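Local coordinates for protein ABC transporter (Thermotoga maritima, PDB 1JI0) that binds ATP and probably hydrolyses it to drive the transport of branched-chain amino acids across the membrane, at residues Ala84-Gly89 / Gly151-Ser156; Gln145-Ile150 / Ser176-Val181. All coordinates share one frame; numbering follows the deposited sequence.

Contact 1 (Ala84-Gly89 / Gly151-Ser156); sequences ALVPEG and GRALMS. With ATP (adenosine-5'-triphosphate), chain B.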
loop_
_atom_site.group_PDB
_atom_site.type_symbol
_atom_site.label_atom_id
_atom_site.label_comp_id
_atom_site.label_asym_id
_atom_site.label_seq_id
_atom_site.Cartn_x
_atom_site.Cartn_y
_atom_site.Cartn_z
ATOM N N ALA A 84 3.138 5.440 5.449
ATOM C CA ALA A 84 4.097 4.364 5.232
ATOM C C ALA A 84 3.905 3.741 3.853
ATOM O O ALA A 84 2.772 3.506 3.422
ATOM C CB ALA A 84 3.935 3.296 6.301
ATOM N N LEU A 85 5.009 3.476 3.162
ATOM C CA LEU A 85 4.952 2.871 1.840
ATOM C C LEU A 85 5.788 1.600 1.754
ATOM O O LEU A 85 6.967 1.602 2.100
ATOM C CB LEU A 85 5.440 3.862 0.781
ATOM C CG LEU A 85 5.755 3.308 -0.614
ATOM C CD1 LEU A 85 4.515 2.660 -1.224
ATOM C CD2 LEU A 85 6.256 4.429 -1.506
ATOM N N VAL A 86 5.158 0.509 1.324
ATOM C CA VAL A 86 5.847 -0.764 1.127
ATOM C C VAL A 86 5.889 -0.868 -0.395
ATOM O O VAL A 86 4.945 -1.353 -1.025
ATOM C CB VAL A 86 5.056 -1.961 1.701
ATOM C CG1 VAL A 86 5.869 -3.238 1.541
ATOM C CG2 VAL A 86 4.751 -1.736 3.177
ATOM N N PRO A 87 6.988 -0.396 -1.004
ATOM C CA PRO A 87 7.220 -0.389 -2.452
ATOM C C PRO A 87 7.368 -1.772 -3.060
ATOM O O PRO A 87 7.401 -2.769 -2.345
ATOM C CB PRO A 87 8.502 0.419 -2.576
ATOM C CG PRO A 87 9.271 -0.067 -1.381
ATOM C CD PRO A 87 8.228 -0.039 -0.284
ATOM N N GLU A 88 7.443 -1.817 -4.388
ATOM C CA GLU A 88 7.627 -3.073 -5.102
ATOM C C GLU A 88 9.072 -3.500 -4.883
ATOM O O GLU A 88 9.949 -2.658 -4.685
ATOM C CB GLU A 88 7.387 -2.891 -6.603
ATOM C CG GLU A 88 5.930 -2.858 -7.020
ATOM C CD GLU A 88 5.757 -2.719 -8.526
ATOM O OE1 GLU A 88 6.052 -1.632 -9.070
ATOM O OE2 GLU A 88 5.329 -3.706 -9.169
ATOM N N GLY A 89 9.318 -4.804 -4.912
ATOM C CA GLY A 89 10.669 -5.290 -4.726
ATOM C C GLY A 89 10.955 -5.873 -3.361
ATOM O O GLY A 89 12.107 -6.163 -3.047
ATOM N N GLY A 151 5.688 -6.078 7.778
ATOM C CA GLY A 151 5.783 -6.020 9.230
ATOM C C GLY A 151 6.509 -4.770 9.699
ATOM O O GLY A 151 6.107 -4.116 10.666
ATOM N N ARG A 152 7.592 -4.435 9.008
ATOM C CA ARG A 152 8.379 -3.252 9.349
ATOM C C ARG A 152 7.514 -1.998 9.304
ATOM O O ARG A 152 7.565 -1.161 10.209
ATOM C CB ARG A 152 9.554 -3.110 8.378
ATOM C CG ARG A 152 10.437 -1.887 8.637
ATOM C CD ARG A 152 11.705 -1.968 7.806
ATOM N NE ARG A 152 11.438 -1.958 6.372
ATOM C CZ ARG A 152 12.342 -2.257 5.442
ATOM N NH1 ARG A 152 13.576 -2.596 5.800
ATOM N NH2 ARG A 152 12.022 -2.200 4.155
ATOM N N ALA A 153 6.713 -1.874 8.250
ATOM C CA ALA A 153 5.839 -0.724 8.099
ATOM C C ALA A 153 4.843 -0.663 9.256
ATOM O O ALA A 153 4.548 0.411 9.784
ATOM C CB ALA A 153 5.099 -0.805 6.759
ATOM N N LEU A 154 4.335 -1.819 9.662
ATOM C CA LEU A 154 3.366 -1.863 10.753
ATOM C C LEU A 154 3.943 -1.361 12.071
ATOM O O LEU A 154 3.262 -0.671 12.824
ATOM C CB LEU A 154 2.833 -3.287 10.939
ATOM C CG LEU A 154 1.819 -3.790 9.908
ATOM C CD1 LEU A 154 1.379 -5.205 10.271
ATOM C CD2 LEU A 154 0.626 -2.862 9.881
HETATM N N MSE A 155 5.198 -1.704 12.350
HETATM C CA MSE A 155 5.832 -1.274 13.594
HETATM C C MSE A 155 5.898 0.244 13.756
HETATM O O MSE A 155 6.184 0.741 14.840
HETATM C CB MSE A 155 7.239 -1.871 13.707
HETATM C CG MSE A 155 7.259 -3.371 13.969
HETATM SE SE MSE A 155 6.229 -3.882 15.540
HETATM C CE MSE A 155 6.829 -2.526 16.774
ATOM N N SER A 156 5.639 0.985 12.681
ATOM C CA SER A 156 5.669 2.439 12.759
ATOM C C SER A 156 4.265 2.963 13.031
ATOM O O SER A 156 4.059 4.167 13.139
ATOM C CB SER A 156 6.198 3.044 11.455
ATOM O OG SER A 156 5.203 3.047 10.446
HETATM P PG ATP B . 4.400 -0.897 -11.363
HETATM O O1G ATP B . 4.809 -2.269 -11.717
HETATM O O2G ATP B . 3.393 -0.807 -10.284
HETATM O O3G ATP B . 5.560 0.061 -11.282
HETATM P PB ATP B . 2.608 0.897 -12.855
HETATM O O1B ATP B . 1.483 0.562 -13.784
HETATM O O2B ATP B . 2.286 1.442 -11.549
HETATM O O3B ATP B . 3.525 -0.435 -12.642
HETATM P PA ATP B . 4.308 3.207 -13.488
HETATM O O1A ATP B . 5.331 3.104 -12.437
HETATM O O2A ATP B . 3.355 4.346 -13.422
HETATM O O3A ATP B . 3.571 1.797 -13.662
HETATM O "O5'" ATP B . 5.048 3.231 -14.864
HETATM C "C5'" ATP B . 4.320 3.286 -16.094
HETATM C "C4'" ATP B . 4.413 4.621 -16.738
HETATM O "O4'" ATP B . 5.804 4.815 -17.127
HETATM C "C3'" ATP B . 3.633 4.695 -18.026
HETATM O "O3'" ATP B . 2.839 5.898 -18.040
HETATM C "C2'" ATP B . 4.691 4.669 -19.091
HETATM O "O2'" ATP B . 4.336 5.355 -20.287
HETATM C "C1'" ATP B . 5.830 5.446 -18.408
HETATM N N9 ATP B . 7.210 5.301 -19.009
HETATM C C8 ATP B . 8.418 5.218 -18.347
HETATM N N7 ATP B . 9.469 5.109 -19.112
HETATM C C5 ATP B . 8.923 5.122 -20.387
HETATM C C6 ATP B . 9.512 5.042 -21.687
HETATM N N6 ATP B . 10.821 4.933 -21.832
HETATM N N1 ATP B . 8.704 5.080 -22.783
HETATM C C2 ATP B . 7.378 5.191 -22.618
HETATM N N3 ATP B . 6.695 5.276 -21.456
HETATM C C4 ATP B . 7.546 5.235 -20.353
#

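Contact 2 (Gln145-Ile150 / Ser176-Val181); sequences QQMLAI and SEVFEV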
loop_
_atom_site.group_PDB
_atom_site.type_symbol
_atom_site.label_atom_id
_atom_site.label_comp_id
_atom_site.label_asym_id
_atom_site.label_seq_id
_atom_site.Cartn_x
_atom_site.Cartn_y
_atom_site.Cartn_z
ATOM N N GLN A 145 10.182 -12.300 2.887
ATOM C CA GLN A 145 10.741 -10.955 2.846
ATOM C C GLN A 145 9.627 -9.934 2.636
ATOM O O GLN A 145 9.638 -8.855 3.234
ATOM C CB GLN A 145 11.771 -10.839 1.725
ATOM C CG GLN A 145 13.033 -11.648 1.970
ATOM C CD GLN A 145 14.108 -11.349 0.951
ATOM O OE1 GLN A 145 13.944 -11.621 -0.234
ATOM N NE2 GLN A 145 15.217 -10.774 1.407
ATOM N N GLN A 146 8.668 -10.288 1.780
ATOM C CA GLN A 146 7.535 -9.417 1.494
ATOM C C GLN A 146 6.772 -9.215 2.794
ATOM O O GLN A 146 6.368 -8.100 3.123
ATOM C CB GLN A 146 6.618 -10.059 0.442
ATOM C CG GLN A 146 5.354 -9.265 0.131
ATOM C CD GLN A 146 5.648 -7.861 -0.370
ATOM O OE1 GLN A 146 6.409 -7.674 -1.320
ATOM N NE2 GLN A 146 5.041 -6.867 0.267
HETATM N N MSE A 147 6.594 -10.304 3.536
HETATM C CA MSE A 147 5.889 -10.256 4.808
HETATM C C MSE A 147 6.694 -9.440 5.816
HETATM O O MSE A 147 6.124 -8.778 6.688
HETATM C CB MSE A 147 5.664 -11.673 5.343
HETATM C CG MSE A 147 4.881 -12.576 4.394
HETATM SE SE MSE A 147 3.082 -11.921 3.967
HETATM C CE MSE A 147 2.030 -13.227 4.955
ATOM N N LEU A 148 8.017 -9.494 5.694
ATOM C CA LEU A 148 8.895 -8.746 6.593
ATOM C C LEU A 148 8.764 -7.248 6.305
ATOM O O LEU A 148 8.660 -6.439 7.226
ATOM C CB LEU A 148 10.353 -9.196 6.418
ATOM C CG LEU A 148 11.411 -8.519 7.311
ATOM C CD1 LEU A 148 10.929 -8.501 8.738
ATOM C CD2 LEU A 148 12.739 -9.258 7.216
ATOM N N ALA A 149 8.756 -6.892 5.023
ATOM C CA ALA A 149 8.619 -5.493 4.614
ATOM C C ALA A 149 7.318 -4.918 5.171
ATOM O O ALA A 149 7.281 -3.790 5.673
ATOM C CB ALA A 149 8.628 -5.390 3.093
ATOM N N ILE A 150 6.249 -5.701 5.080
ATOM C CA ILE A 150 4.954 -5.272 5.596
ATOM C C ILE A 150 5.006 -5.145 7.120
ATOM O O ILE A 150 4.433 -4.222 7.691
ATOM C CB ILE A 150 3.834 -6.280 5.210
ATOM C CG1 ILE A 150 3.628 -6.275 3.694
ATOM C CG2 ILE A 150 2.539 -5.926 5.925
ATOM C CD1 ILE A 150 2.663 -7.327 3.213
ATOM N N SER A 176 -2.690 -15.618 -1.633
ATOM C CA SER A 176 -3.863 -15.723 -0.778
ATOM C C SER A 176 -3.568 -15.263 0.645
ATOM O O SER A 176 -4.384 -14.585 1.265
ATOM C CB SER A 176 -4.383 -17.168 -0.761
ATOM O OG SER A 176 -5.459 -17.318 0.164
ATOM N N GLU A 177 -2.404 -15.632 1.176
ATOM C CA GLU A 177 -2.061 -15.239 2.535
ATOM C C GLU A 177 -1.773 -13.735 2.632
ATOM O O GLU A 177 -2.097 -13.096 3.627
ATOM C CB GLU A 177 -0.881 -16.083 3.038
ATOM C CG GLU A 177 -1.226 -17.575 3.066
ATOM C CD GLU A 177 -0.106 -18.457 3.609
ATOM O OE1 GLU A 177 1.063 -18.252 3.213
ATOM O OE2 GLU A 177 -0.404 -19.368 4.417
ATOM N N VAL A 178 -1.183 -13.173 1.587
ATOM C CA VAL A 178 -0.909 -11.740 1.545
ATOM C C VAL A 178 -2.218 -10.966 1.713
ATOM O O VAL A 178 -2.328 -10.078 2.567
ATOM C CB VAL A 178 -0.277 -11.340 0.191
ATOM C CG1 VAL A 178 -0.336 -9.829 -0.002
ATOM C CG2 VAL A 178 1.158 -11.824 0.132
ATOM N N PHE A 179 -3.218 -11.313 0.903
ATOM C CA PHE A 179 -4.504 -10.627 0.960
ATOM C C PHE A 179 -5.260 -10.845 2.253
ATOM O O PHE A 179 -5.987 -9.968 2.707
ATOM C CB PHE A 179 -5.366 -11.020 -0.243
ATOM C CG PHE A 179 -4.940 -10.355 -1.519
ATOM C CD1 PHE A 179 -4.869 -8.964 -1.596
ATOM C CD2 PHE A 179 -4.587 -11.109 -2.630
ATOM C CE1 PHE A 179 -4.449 -8.335 -2.764
ATOM C CE2 PHE A 179 -4.166 -10.498 -3.800
ATOM C CZ PHE A 179 -4.095 -9.103 -3.870
ATOM N N GLU A 180 -5.091 -12.013 2.855
ATOM C CA GLU A 180 -5.757 -12.293 4.118
ATOM C C GLU A 180 -5.126 -11.436 5.221
ATOM O O GLU A 180 -5.821 -10.911 6.084
ATOM C CB GLU A 180 -5.635 -13.789 4.437
ATOM C CG GLU A 180 -5.762 -14.145 5.890
ATOM C CD GLU A 180 -5.728 -15.653 6.114
ATOM O OE1 GLU A 180 -4.872 -16.334 5.498
ATOM O OE2 GLU A 180 -6.553 -16.151 6.911
ATOM N N VAL A 181 -3.808 -11.277 5.182
ATOM C CA VAL A 181 -3.122 -10.464 6.187
ATOM C C VAL A 181 -3.515 -8.989 6.025
ATOM O O VAL A 181 -3.691 -8.262 7.005
ATOM C CB VAL A 181 -1.576 -10.649 6.089
ATOM C CG1 VAL A 181 -0.894 -9.372 5.638
ATOM C CG2 VAL A 181 -1.035 -11.087 7.448
#

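Contact 1 (Ala84-Gly89 / Gly151-Ser156)
Ala153 meets Ala84 and Val86 through its methyl group, which lies against CG2 of Val86, with 3.7 Å between CB of Ala153 and that carbon. CB of Ala84, pointing toward the helix, stays 4.3 Å from CB of Ala153. Val86 offers CG2 because its CG1 stands anti to the backbone N (chi1 -176°), which sets the other methyl beside that N. The small side chains let strand and helix come to 6.1 Å between CA of Ala84 and CA of Ala153. At the margin, Ser156 OG lies 4.3 Å from CB of Ala84 and bonds back to Ala153 O at 2.8 Å, in the carbonyl plane (C=O...OG 150°); Ser156 N shares this acceptor. Beyond the strand, Glu88 OE2 lies 3.0 Å from O1G of the ATP, though the exact placing of this carboxylate beside the gamma-phosphate is doubtful. A leucine here would probably leave Thr46 OG1 without its weak hydrogen bond to the carboxylate. Strand 83-86, outermost in the mixed sheet, is hydrogen-bonded to strand 160-164; helix 142-154 packs against both, roughly antiparallel to strand 83-86, with Ala153 also touching Leu161, while helix 114-125 packs at Leu154.

Contact 2 (Gln145-Ile150 / Ser176-Val181)
Met147, a selenomethionine in this crystal, spans the gap between two nearly parallel helices and meets Val178 and Val181 with different parts of one chain. The short axes run 13° apart in direction, and their closest approach is 11.5 Å, wide enough for a long flexible side chain to lie between them. The CB of Met147 does not aim straight at the other helix; bends of about -60° at both chi1 and chi2 carry the selenium across. SE then sits 4.3 Å from CG2 of Val178, and the terminal CE continues to 4.5 Å from CG2 of Val181. The same CE lies 4.3 Å from the carbonyl O of Glu177, so the methyl lies by the backbone carbonyl just before Val178, the one that accepts the N-H of Val181. Val178 and Val181, three residues apart, bring their side chains to the same flank of their helix, and the selenium and methyl of Met147 are divided between them. Val178 presents CG2 because its CG1 is anti to the backbone N. Ile150, one turn beyond Met147, points toward the same helix, but its CD1 stops 4.8 Å from CG1 of Val181. Gln146 stays still looser, with CG 4.9 Å from CG2 of Val178. No hydrogen bond crosses the interface: the contact is apolar and modest, 201 Å² in all. Phe126 also touches Met147, while Phe179 turns to strand 192-196. The pair is characteristic of the alpha/beta layering of P-loop NTPases: helix 142-154 leads into strand 160-164, helix 172-187 returns from it to the parallel strand 192-196 in a beta-alpha-beta crossover, and the two helices pack side by side against the sheet.

The centres of contacts 1 and 2 lie 10 Å apart, and helix 142-154 serves both. Along the chain the segments alternate: 84-89, 145-150, 151-156, 176-181. The helix therefore meets the edge strand 83-86 near its C-terminal end and helix 172-187 about two turns earlier. Direct packing joins the two sites, since CG1 of Val86 is 3.8 Å from CB of Ala149 and CG2 of the same valine is 4.3 Å from CA of Ile150. Contact 1 continues through Glu88 to the ATP, whereas contact 2 lies away from the ATP site. Contact 1 seats helix 142-154 on the mixed sheet, and contact 2 joins that helix to helix 172-187.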